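Local coordinates for protein endopolygalacturonase (Chondrostereum purpureum, PDB 1K5C) that probably hydrolyses the alpha-1,4 links between galacturonate units within pectic polygalacturonate chains, as a family 28 glycoside hydrolase that degrades plant cell walls, at residues Gly272-Asp277 with Cys300-Gly305; Asn279-Ala284 with Asn306-Gln311; Thr285-Asn290 with Leu312-Gly317; Val296-Gly301 with Gly320-Asp325. All coordinates share one frame; numbering follows the deposited sequence. Where two conformers were deposited one is given.

Contact 1: residues Gly272-Asp277 with Cys300-Gly305; sequences GAPFSD and CGNCSG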
loop_
_atom_site.group_PDB
_atom_site.type_symbol
_atom_site.label_atom_id
_atom_site.label_comp_id
_atom_site.label_asym_id
_atom_site.label_seq_id
_atom_site.Cartn_x
_atom_site.Cartn_y
_atom_site.Cartn_z
ATOM N N GLY A 272 20.252 11.921 -2.804
ATOM C CA GLY A 272 19.273 12.962 -3.019
ATOM C C GLY A 272 17.903 12.732 -2.383
ATOM O O GLY A 272 17.022 13.582 -2.565
ATOM N N ALA A 273 17.723 11.625 -1.652
ATOM C CA ALA A 273 16.457 11.324 -1.006
ATOM C C ALA A 273 16.696 10.986 0.472
ATOM O O ALA A 273 16.470 9.871 0.936
ATOM C CB ALA A 273 15.775 10.151 -1.720
ATOM N N PRO A 274 17.204 11.957 1.236
ATOM C CA PRO A 274 17.647 11.671 2.617
ATOM C C PRO A 274 16.532 11.031 3.442
ATOM O O PRO A 274 15.381 11.448 3.437
ATOM C CB PRO A 274 18.008 13.062 3.185
ATOM C CG PRO A 274 17.426 14.049 2.193
ATOM C CD PRO A 274 17.521 13.349 0.852
ATOM N N PHE A 275 16.969 10.038 4.266
ATOM C CA PHE A 275 16.099 9.391 5.260
ATOM C C PHE A 275 16.510 9.891 6.641
ATOM O O PHE A 275 17.696 9.860 6.982
ATOM C CB PHE A 275 16.236 7.879 5.263
ATOM C CG PHE A 275 15.876 7.154 3.985
ATOM C CD1 PHE A 275 15.192 7.758 2.950
ATOM C CD2 PHE A 275 16.291 5.834 3.860
ATOM C CE1 PHE A 275 14.908 7.040 1.768
ATOM C CE2 PHE A 275 15.996 5.087 2.712
ATOM C CZ PHE A 275 15.297 5.703 1.665
ATOM N N SER A 276 15.532 10.249 7.464
ATOM C CA SER A 276 15.836 10.706 8.830
ATOM C C SER A 276 14.771 10.184 9.804
ATOM O O SER A 276 13.614 9.975 9.454
ATOM C CB SER A 276 15.963 12.192 8.913
ATOM O OG SER A 276 14.852 12.844 8.459
ATOM N N ASP A 277 15.236 10.020 11.036
ATOM C CA ASP A 277 14.337 9.761 12.193
ATOM C C ASP A 277 13.451 8.543 11.956
ATOM O O ASP A 277 12.221 8.638 11.969
ATOM C CB ASP A 277 13.524 11.018 12.505
ATOM C CG ASP A 277 14.395 12.167 12.841
ATOM O OD1 ASP A 277 15.632 12.044 13.047
ATOM O OD2 ASP A 277 13.780 13.272 12.965
ATOM N N CYS A 300 22.558 3.345 3.076
ATOM C CA CYS A 300 22.346 4.788 2.996
ATOM C C CYS A 300 23.488 5.471 2.257
ATOM O O CYS A 300 24.660 5.298 2.613
ATOM C CB CYS A 300 22.331 5.442 4.394
ATOM S SG CYS A 300 20.850 5.092 5.372
ATOM N N GLY A 301 23.118 6.344 1.295
ATOM C CA GLY A 301 24.007 7.414 0.839
ATOM C C GLY A 301 23.790 8.680 1.610
ATOM O O GLY A 301 24.730 9.512 1.657
ATOM N N ASN A 302 22.614 8.915 2.211
ATOM C CA ASN A 302 22.363 10.151 2.931
ATOM C C ASN A 302 21.249 9.871 3.960
ATOM O O ASN A 302 20.054 9.843 3.600
ATOM C CB ASN A 302 21.981 11.270 1.954
ATOM C CG ASN A 302 21.788 12.606 2.654
ATOM O OD1 ASN A 302 22.012 12.730 3.873
ATOM N ND2 ASN A 302 21.389 13.620 1.868
ATOM N N CYS A 303 21.653 9.622 5.207
ATOM C CA CYS A 303 20.681 9.361 6.286
ATOM C C CYS A 303 21.154 10.108 7.525
ATOM O O CYS A 303 22.365 10.227 7.735
ATOM C CB CYS A 303 20.618 7.868 6.641
ATOM S SG CYS A 303 19.880 6.896 5.273
ATOM N N SER A 304 20.196 10.574 8.333
ATOM C CA SER A 304 20.483 11.375 9.495
ATOM C C SER A 304 19.573 10.991 10.673
ATOM O O SER A 304 18.453 10.474 10.494
ATOM C CB SER A 304 20.249 12.867 9.199
ATOM O OG SER A 304 21.299 13.363 8.359
ATOM N N GLY A 305 20.024 11.343 11.873
ATOM C CA GLY A 305 19.238 11.257 13.088
ATOM C C GLY A 305 19.712 10.127 14.010
ATOM O O GLY A 305 20.608 9.351 13.712
#

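Contact 2: residues Asn279-Ala284 with Asn306-Gln311; sequences NFTGGA and NWNWSQ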
loop_
_atom_site.group_PDB
_atom_site.type_symbol
_atom_site.label_atom_id
_atom_site.label_comp_id
_atom_site.label_asym_id
_atom_site.label_seq_id
_atom_site.Cartn_x
_atom_site.Cartn_y
_atom_site.Cartn_z
ATOM N N ASN A 279 12.512 4.934 13.564
ATOM C CA ASN A 279 12.558 4.288 14.880
ATOM C C ASN A 279 11.749 2.997 14.879
ATOM O O ASN A 279 10.697 2.912 14.207
ATOM C CB ASN A 279 11.953 5.228 15.954
ATOM C CG ASN A 279 12.872 6.327 16.406
ATOM O OD1 ASN A 279 13.987 6.501 15.961
ATOM N ND2 ASN A 279 12.462 7.045 17.494
ATOM N N PHE A 280 12.175 2.063 15.724
ATOM C CA PHE A 280 11.377 0.876 16.123
ATOM C C PHE A 280 11.231 1.007 17.663
ATOM O O PHE A 280 12.137 0.644 18.406
ATOM C CB PHE A 280 12.038 -0.437 15.784
ATOM C CG PHE A 280 12.128 -0.751 14.291
ATOM C CD1 PHE A 280 13.110 -0.217 13.496
ATOM C CD2 PHE A 280 11.179 -1.638 13.716
ATOM C CE1 PHE A 280 13.211 -0.550 12.137
ATOM C CE2 PHE A 280 11.287 -1.959 12.366
ATOM C CZ PHE A 280 12.285 -1.427 11.583
ATOM N N THR A 281 10.078 1.586 18.070
ATOM C CA THR A 281 9.801 1.878 19.492
ATOM C C THR A 281 8.380 1.456 19.811
ATOM O O THR A 281 7.611 1.054 18.956
ATOM C CB THR A 281 10.031 3.374 19.780
ATOM O OG1 THR A 281 9.229 4.118 18.838
ATOM C CG2 THR A 281 11.499 3.765 19.643
ATOM N N GLY A 282 8.036 1.568 21.115
ATOM C CA GLY A 282 6.672 1.226 21.545
ATOM C C GLY A 282 6.610 -0.268 21.790
ATOM O O GLY A 282 7.449 -0.827 22.525
ATOM N N GLY A 283 5.625 -0.938 21.236
ATOM C CA GLY A 283 5.551 -2.411 21.356
ATOM C C GLY A 283 6.655 -3.046 20.524
ATOM O O GLY A 283 7.095 -2.495 19.492
ATOM N N ALA A 284 7.101 -4.247 20.920
ATOM C CA ALA A 284 8.091 -4.980 20.176
ATOM C C ALA A 284 7.654 -5.179 18.719
ATOM O O ALA A 284 6.533 -5.627 18.444
ATOM C CB ALA A 284 8.291 -6.342 20.827
ATOM N N ASN A 306 19.040 10.112 15.181
ATOM C CA ASN A 306 19.283 9.059 16.202
ATOM C C ASN A 306 18.156 8.069 16.058
ATOM O O ASN A 306 17.042 8.283 16.545
ATOM C CB ASN A 306 19.281 9.682 17.588
ATOM C CG ASN A 306 20.470 10.650 17.727
ATOM O OD1 ASN A 306 21.608 10.248 17.516
ATOM N ND2 ASN A 306 20.178 11.893 18.014
ATOM N N TRP A 307 18.459 6.991 15.320
ATOM C CA TRP A 307 17.440 5.963 15.006
ATOM C C TRP A 307 17.393 5.018 16.192
ATOM O O TRP A 307 18.318 4.202 16.416
ATOM C CB TRP A 307 17.854 5.228 13.736
ATOM C CG TRP A 307 17.811 6.068 12.484
ATOM C CD1 TRP A 307 17.746 7.437 12.368
ATOM C CD2 TRP A 307 17.835 5.531 11.147
ATOM N NE1 TRP A 307 17.703 7.786 10.989
ATOM C CE2 TRP A 307 17.788 6.634 10.242
ATOM C CE3 TRP A 307 17.906 4.229 10.601
ATOM C CZ2 TRP A 307 17.813 6.446 8.857
ATOM C CZ3 TRP A 307 17.929 4.061 9.227
ATOM C CH2 TRP A 307 17.877 5.162 8.358
ATOM N N ASN A 308 16.301 5.149 16.962
ATOM C CA ASN A 308 16.136 4.282 18.167
ATOM C C ASN A 308 15.422 3.000 17.685
ATOM O O ASN A 308 14.233 3.084 17.341
ATOM C CB ASN A 308 15.266 5.042 19.184
ATOM C CG ASN A 308 15.137 4.250 20.488
ATOM O OD1 ASN A 308 15.300 3.022 20.497
ATOM N ND2 ASN A 308 14.876 4.950 21.556
ATOM N N TRP A 309 16.181 1.916 17.604
ATOM C CA TRP A 309 15.660 0.631 17.151
ATOM C C TRP A 309 15.573 -0.356 18.324
ATOM O O TRP A 309 15.571 -1.571 18.162
ATOM C CB TRP A 309 16.557 0.052 16.043
ATOM C CG TRP A 309 16.356 0.780 14.732
ATOM C CD1 TRP A 309 15.824 2.026 14.485
ATOM C CD2 TRP A 309 16.691 0.218 13.437
ATOM N NE1 TRP A 309 15.808 2.281 13.110
ATOM C CE2 TRP A 309 16.333 1.186 12.467
ATOM C CE3 TRP A 309 17.258 -0.997 13.037
ATOM C CZ2 TRP A 309 16.543 0.924 11.082
ATOM C CZ3 TRP A 309 17.447 -1.232 11.678
ATOM C CH2 TRP A 309 17.092 -0.266 10.722
ATOM N N SER A 310 15.372 0.198 19.549
ATOM C CA SER A 310 15.418 -0.640 20.753
ATOM C C SER A 310 14.405 -1.716 20.756
ATOM O O SER A 310 14.650 -2.766 21.366
ATOM C CB SER A 310 15.231 0.286 21.980
ATOM O OG SER A 310 13.971 1.003 21.887
ATOM N N GLN A 311 13.232 -1.511 20.119
ATOM C CA GLN A 311 12.160 -2.518 20.191
ATOM C C GLN A 311 12.149 -3.482 19.005
ATOM O O GLN A 311 11.224 -4.300 18.901
ATOM C CB GLN A 311 10.795 -1.824 20.361
ATOM C CG GLN A 311 10.691 -1.139 21.761
ATOM C CD GLN A 311 10.663 -2.203 22.856
ATOM O OE1 GLN A 311 11.687 -2.622 23.358
ATOM N NE2 GLN A 311 9.497 -2.692 23.188
HETATM O O HOH W 1 14.548 9.133 15.279
HETATM O O HOH W 2 14.909 8.783 18.383
#

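Contact 3: residues Thr285-Asn290 with Leu312-Gly317; sequences TTIKVN and LTVTGG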
loop_
_atom_site.group_PDB
_atom_site.type_symbol
_atom_site.label_atom_id
_atom_site.label_comp_id
_atom_site.label_asym_id
_atom_site.label_seq_id
_atom_site.Cartn_x
_atom_site.Cartn_y
_atom_site.Cartn_z
ATOM N N THR A 285 8.602 -4.911 17.806
ATOM C CA THR A 285 8.458 -5.388 16.433
ATOM C C THR A 285 9.414 -6.611 16.320
ATOM O O THR A 285 10.624 -6.465 16.460
ATOM C CB THR A 285 8.792 -4.319 15.415
ATOM O OG1 THR A 285 7.719 -3.350 15.404
ATOM C CG2 THR A 285 8.959 -4.907 14.011
ATOM N N THR A 286 8.784 -7.763 16.165
ATOM C CA THR A 286 9.543 -8.993 16.073
ATOM C C THR A 286 9.404 -9.514 14.651
ATOM O O THR A 286 8.299 -9.552 14.083
ATOM C CB THR A 286 9.065 -10.044 17.094
ATOM O OG1 THR A 286 7.688 -10.493 16.786
ATOM C CG2 THR A 286 9.160 -9.513 18.522
ATOM N N ILE A 287 10.562 -9.896 14.080
ATOM C CA ILE A 287 10.599 -10.339 12.672
ATOM C C ILE A 287 11.399 -11.634 12.584
ATOM O O ILE A 287 12.534 -11.682 13.037
ATOM C CB ILE A 287 11.276 -9.255 11.771
ATOM C CG1 ILE A 287 10.654 -7.886 11.984
ATOM C CG2 ILE A 287 11.281 -9.728 10.324
ATOM C CD1 ILE A 287 11.209 -6.794 11.060
ATOM N N LYS A 288 10.777 -12.668 12.064
ATOM C CA LYS A 288 11.421 -13.989 11.861
ATOM C C LYS A 288 11.600 -14.194 10.380
ATOM O O LYS A 288 10.620 -14.075 9.605
ATOM C CB LYS A 288 10.571 -15.103 12.461
ATOM C CG LYS A 288 10.379 -14.939 13.982
ATOM C CD LYS A 288 9.496 -15.989 14.689
ATOM C CE LYS A 288 9.046 -15.614 16.083
ATOM N NZ LYS A 288 8.146 -16.527 16.954
ATOM N N VAL A 289 12.824 -14.490 9.955
ATOM C CA VAL A 289 13.117 -14.643 8.560
ATOM C C VAL A 289 13.510 -16.099 8.258
ATOM O O VAL A 289 13.976 -16.863 9.125
ATOM C CB VAL A 289 14.190 -13.649 8.061
ATOM C CG1 VAL A 289 13.883 -12.211 8.474
ATOM C CG2 VAL A 289 15.609 -14.040 8.500
ATOM N N ASN A 290 13.360 -16.463 6.990
ATOM C CA ASN A 290 13.658 -17.807 6.515
ATOM C C ASN A 290 15.143 -18.064 6.446
ATOM O O ASN A 290 15.974 -17.152 6.538
ATOM C CB ASN A 290 13.081 -17.993 5.109
ATOM C CG ASN A 290 11.553 -18.049 5.162
ATOM O OD1 ASN A 290 10.913 -18.100 6.207
ATOM N ND2 ASN A 290 10.976 -18.018 3.950
ATOM N N LEU A 312 13.189 -3.441 18.156
ATOM C CA LEU A 312 13.269 -4.403 17.045
ATOM C C LEU A 312 14.008 -5.661 17.474
ATOM O O LEU A 312 15.139 -5.577 18.002
ATOM C CB LEU A 312 14.035 -3.738 15.882
ATOM C CG LEU A 312 14.265 -4.595 14.660
ATOM C CD1 LEU A 312 12.900 -5.040 14.033
ATOM C CD2 LEU A 312 15.125 -3.865 13.616
ATOM N N THR A 313 13.439 -6.802 17.157
ATOM C CA THR A 313 14.140 -8.109 17.277
ATOM C C THR A 313 13.963 -8.833 15.938
ATOM O O THR A 313 12.809 -9.058 15.558
ATOM C CB THR A 313 13.611 -8.957 18.439
ATOM O OG1 THR A 313 13.782 -8.249 19.661
ATOM C CG2 THR A 313 14.328 -10.305 18.457
ATOM N N VAL A 314 15.048 -9.180 15.297
ATOM C CA VAL A 314 14.990 -9.954 14.055
ATOM C C VAL A 314 15.823 -11.231 14.263
ATOM O O VAL A 314 16.979 -11.117 14.708
ATOM C CB VAL A 314 15.525 -9.175 12.838
ATOM C CG1 VAL A 314 15.236 -9.971 11.535
ATOM C CG2 VAL A 314 14.922 -7.774 12.737
ATOM N N THR A 315 15.244 -12.374 13.942
ATOM C CA THR A 315 15.899 -13.669 14.109
ATOM C C THR A 315 15.730 -14.498 12.814
ATOM O O THR A 315 14.882 -14.220 11.991
ATOM C CB THR A 315 15.324 -14.437 15.319
ATOM O OG1 THR A 315 13.899 -14.610 15.130
ATOM C CG2 THR A 315 15.603 -13.692 16.648
ATOM N N GLY A 316 16.610 -15.510 12.734
ATOM C CA GLY A 316 16.630 -16.379 11.561
ATOM C C GLY A 316 17.673 -15.910 10.524
ATOM O O GLY A 316 18.249 -14.813 10.624
ATOM N N GLY A 317 17.856 -16.728 9.482
ATOM C CA GLY A 317 18.632 -16.277 8.333
ATOM C C GLY A 317 20.042 -15.882 8.710
ATOM O O GLY A 317 20.696 -16.483 9.596
HETATM O O HOH W 3 12.452 -12.509 16.164
HETATM O O HOH W 4 15.868 -18.907 9.490
#

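Contact 4: residues Val296-Gly301 with Gly320-Asp325; sequences VTVECG and GTIKSD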
loop_
_atom_site.group_PDB
_atom_site.type_symbol
_atom_site.label_atom_id
_atom_site.label_comp_id
_atom_site.label_asym_id
_atom_site.label_seq_id
_atom_site.Cartn_x
_atom_site.Cartn_y
_atom_site.Cartn_z
ATOM N N VAL A 296 18.640 -7.797 8.541
ATOM C CA VAL A 296 18.533 -6.339 8.341
ATOM C C VAL A 296 19.668 -5.849 7.464
ATOM O O VAL A 296 20.839 -6.097 7.762
ATOM C CB VAL A 296 18.621 -5.636 9.708
ATOM C CG1 VAL A 296 18.687 -4.108 9.547
ATOM C CG2 VAL A 296 17.475 -6.028 10.629
ATOM N N THR A 297 19.328 -5.083 6.433
ATOM C CA THR A 297 20.323 -4.304 5.695
ATOM C C THR A 297 19.838 -2.844 5.633
ATOM O O THR A 297 18.671 -2.592 5.298
ATOM C CB THR A 297 20.611 -4.858 4.301
ATOM O OG1 THR A 297 21.446 -6.039 4.527
ATOM C CG2 THR A 297 21.352 -3.902 3.365
ATOM N N VAL A 298 20.764 -1.938 5.936
ATOM C CA VAL A 298 20.576 -0.501 5.765
ATOM C C VAL A 298 21.669 -0.053 4.797
ATOM O O VAL A 298 22.853 -0.269 5.087
ATOM C CB VAL A 298 20.704 0.245 7.110
ATOM C CG1 VAL A 298 20.653 1.757 6.869
ATOM C CG2 VAL A 298 19.606 -0.222 8.077
ATOM N N GLU A 299 21.258 0.549 3.670
ATOM C CA GLU A 299 22.182 1.012 2.623
ATOM C C GLU A 299 21.875 2.475 2.339
ATOM O O GLU A 299 21.061 2.812 1.490
ATOM C CB GLU A 299 22.032 0.123 1.370
ATOM C CG GLU A 299 22.961 0.554 0.232
ATOM C CD GLU A 299 24.352 -0.030 0.289
ATOM O OE1 GLU A 299 24.723 -0.660 1.279
ATOM O OE2 GLU A 299 25.095 0.134 -0.718
ATOM N N CYS A 300 22.558 3.345 3.076
ATOM C CA CYS A 300 22.346 4.788 2.996
ATOM C C CYS A 300 23.488 5.471 2.257
ATOM O O CYS A 300 24.660 5.298 2.613
ATOM C CB CYS A 300 22.331 5.442 4.394
ATOM S SG CYS A 300 20.850 5.092 5.372
ATOM N N GLY A 301 23.118 6.344 1.295
ATOM C CA GLY A 301 24.007 7.414 0.839
ATOM C C GLY A 301 23.790 8.680 1.610
ATOM O O GLY A 301 24.730 9.512 1.657
ATOM N N GLY A 320 22.759 -9.069 7.749
ATOM C CA GLY A 320 22.951 -8.146 6.614
ATOM C C GLY A 320 24.093 -7.173 6.906
ATOM O O GLY A 320 25.041 -7.501 7.652
ATOM N N THR A 321 24.015 -6.011 6.256
ATOM C CA THR A 321 25.060 -4.992 6.403
ATOM C C THR A 321 24.402 -3.673 6.763
ATOM O O THR A 321 23.284 -3.358 6.337
ATOM C CB THR A 321 25.872 -4.843 5.107
ATOM O OG1 THR A 321 25.018 -4.585 3.972
ATOM C CG2 THR A 321 26.671 -6.130 4.803
ATOM N N ILE A 322 25.149 -2.870 7.559
ATOM C CA ILE A 322 24.664 -1.559 7.992
ATOM C C ILE A 322 25.620 -0.486 7.514
ATOM O O ILE A 322 26.785 -0.423 7.952
ATOM C CB ILE A 322 24.550 -1.462 9.523
ATOM C CG1 ILE A 322 23.653 -2.543 10.146
ATOM C CG2 ILE A 322 24.106 -0.030 9.933
ATOM C CD1 ILE A 322 22.232 -2.383 9.707
ATOM N N LYS A 323 25.118 0.387 6.654
ATOM C CA LYS A 323 25.822 1.566 6.133
ATOM C C LYS A 323 24.815 2.680 6.366
ATOM O O LYS A 323 23.934 2.939 5.527
ATOM C CB LYS A 323 26.199 1.368 4.667
ATOM C CG LYS A 323 27.254 0.287 4.532
ATOM C CD LYS A 323 27.745 0.241 3.085
ATOM C CE LYS A 323 28.643 -0.981 2.845
ATOM N NZ LYS A 323 29.172 -0.872 1.457
ATOM N N SER A 324 24.900 3.330 7.526
ATOM C CA SER A 324 23.866 4.293 7.925
ATOM C C SER A 324 24.226 5.732 7.731
ATOM O O SER A 324 23.469 6.621 8.146
ATOM C CB SER A 324 23.427 4.068 9.386
ATOM O OG SER A 324 24.447 4.363 10.284
ATOM N N ASP A 325 25.364 6.022 7.093
ATOM C CA ASP A 325 25.752 7.404 6.815
ATOM C C ASP A 325 25.823 8.191 8.113
ATOM O O ASP A 325 26.514 7.775 9.047
ATOM C CB ASP A 325 24.925 8.001 5.694
ATOM C CG ASP A 325 25.383 9.394 5.301
ATOM O OD1 ASP A 325 26.575 9.527 4.967
ATOM O OD2 ASP A 325 24.555 10.331 5.334
HETATM O O HOH W 5 21.215 -8.312 10.217
HETATM O O HOH W 6 24.623 -1.969 3.721
HETATM O O HOH W 7 26.632 -2.627 0.438
HETATM O O HOH W 8 27.672 0.876 -0.238
#

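Contact 1: residues Gly272-Asp277 with Cys300-Gly305
Phe275 and Cys303 are paired residues on adjacent coils of the right-handed parallel beta-helix characteristic of family 28 glycoside hydrolases, one on strand 275-280 and the other on the short strand 303-304. Three backbone bonds join the coils. Phe275 N donates to Asn302 O at 3.2 Å, Phe275 O accepts from Ser304 N at 2.9 Å, and Ser304 O accepts the longer bond from Asp277 N at 3.3 Å. Phe275 thus spends both its N-H and its C=O on the 300-305 segment, whereas Ser276 turns its own to Val238 and Gly240 of the preceding coil. Ser304 O serves a second donor as well, Trp307 NE1, and Cys303 N is taken up by Asp325 OD2.

On the face bearing Ser276 and Ser304, small hydroxyl side chains suit a partly exposed surface; Ser276 OG bonds to Ser239 OG in the coil before. Asn302 has CG trans to its backbone N (chi1 -177°), which lays the amide alongside the Pro274 ring, with ND2 3.7 Å from Pro274 CB. That amide is satisfied elsewhere: ND2 bonds to Thr271 O, and OD1 has a weak bond with Lys326 NZ. At Gly305 the backbone angles would press any CB against the preceding carbonyl oxygen, so glycine fits there.

The opposite face is buried and apolar. Here the Phe275 ring packs on Ile227 and Ala229, and the disulfide of Cys300 SG and Cys303 SG, 2.0 Å long, pins the loop before strand 303-304. Cys303 SG approaches the ring obliquely, 5.0 Å from its centroid and 3.8 Å from Phe275 CB.

Contact 2: residues Asn279-Ala284 with Asn306-Gln311
Asn306 meets Asn279 through water: two waters lie by Asn306 O, one of them 2.8 Å from Asn279 OD1, the other accepting from Asn279 ND2. The Asn306 side chain turns elsewhere, its OD1 bonding to Lys328 NZ. After Trp307, Asn308 grips the neighbouring coil of the beta-helix directly. Its N donates to Asn279 OD1 at 2.9 Å, from well above the carbonyl plane (57°), and its O accepts from Phe280 N at 2.8 Å. With CG trans to the backbone N (chi1 -176°), the Asn308 amide forms an Asx turn: OD1 accepts from Ser310 N, while the Thr281 side chain crosses that of Asn308 at about a right angle, its CG2 against Asn308 CG. Trp309 offers an indole face to the edge of Phe280, a T-shaped pair with planes at 76° and Phe280 CE1 lying 3.6 Å from Trp309 CE2. Ser310 and Gln311 make the corner. Gln311 N bonds to Phe280 O, and the side chain, bent at chi2, brings NE2 2.8 Å from Gly282 O, where the backbone angles suit glycine. Among the surrounding strands, Phe280 stacks on Tyr243 of the preceding coil, while Trp309 packs on Val296 and Val298 of strand 294-299 and on Ile329 of strand 328-333.

Contact 3: residues Thr285-Asn290 with Leu312-Gly317
Between Ile287 and Val314 the flat groups are peptides, no ring or side-chain amide taking part: parallel strands on successive beta-helix coils join in register through N-H and C=O groups. Ile287 N donates to Thr313 O at 2.8 Å and Ile287 O accepts from Thr315 N at 2.9 Å; flanking bonds run from Thr313 N to Thr285 O and from Val289 N to Thr315 O. The buried face holds Thr285, whose OG1 bonds to Asn246 N, with Ile287, Leu312 and Val314. Ile287 CG1 lies trans to the carbonyl carbon (chi1 -51°), which sends CD1 to within 3.8 Å of Leu312 CD1, while Ile287 CB lies 4.0 Å from Val314 CG1. Cut back to an alanine, Ile287 would lose CG1, CG2 and CD1, and a gap would probably open beside Leu312 CD1 and Val314 CG2. On the outer face, Thr286, Thr313, Thr315 and Lys288 suit contact with solvent, and a water links Thr315 OG1 with Ile287 O. Gly316 is fitting because a CB there would strike Val289 O. Strand 285-289 sits between strand 247-251 of the preceding coil and strand 306-315, whose far side pairs in parallel with strand 328-333; Val314 packs inward on Val296.

Contact 4: residues Val296-Gly301 with Gly320-Asp325
Val298 takes the middle of the backbone ladder to Thr321 and Lys323, in the last pairing of the 11-strand parallel sheet of the beta-helix. Val298 O accepts from Lys323 N at 2.8 Å, Val298 N donates to Thr321 O, and Cys300 N donates to Lys323 O at 2.8 Å. One further bond comes from a side chain: Thr297 OG1, placed beside its own backbone N and trans to the carbonyl carbon (chi1 -76°), accepts Thr321 N at 3.1 Å, nearly straight at 163°. Without this hydroxyl, a valine in its place would probably leave Thr321 N lacking its acceptor. Next to it Gly320 suits its place, since a CB would collide with Val296 O and Thr297 OG1.

Glu299 and Lys323 lie side by side, but Glu299 OE1 and Lys323 NZ are 4.5 Å apart, too far for a salt bridge. A water bridges them instead, 2.7 Å from Glu299 OE2 and 2.9 Å from Lys323 NZ; that OE2 also accepts from Gly267 N, which helps satisfy a buried carboxylate.

Beneath, on the apolar face, Val298 and Ile322 pack on Ile329 of strand 328-333, and Val296 on Trp309 and Val314; Ile322 CD1 touches Val298 CG2 at 3.8 Å and Val296 CG1 at 3.9 Å.

In the fold
All four contacts lie near the C-terminal end of the beta-helix, joining its last coils. Contacts 1, 2 and 3 follow strands 275-280 and 285-289 against 303-304 and 306-315: the first two share strand 275-280, contacts 2 and 3 share strand 306-315. Contact 4 belongs to the other sheet, strand 294-299 with 322-323, and meets contact 1 in Cys300 and Gly301, their centres about 11 Å apart. Centres of contacts 1 and 3 are about 24 Å apart, without touching. Along the chain the first segments come in order, 272-277, 279-284, 285-290 and 296-301, and their partners follow likewise, so each coil is laid on the one before and the faces meet around one core.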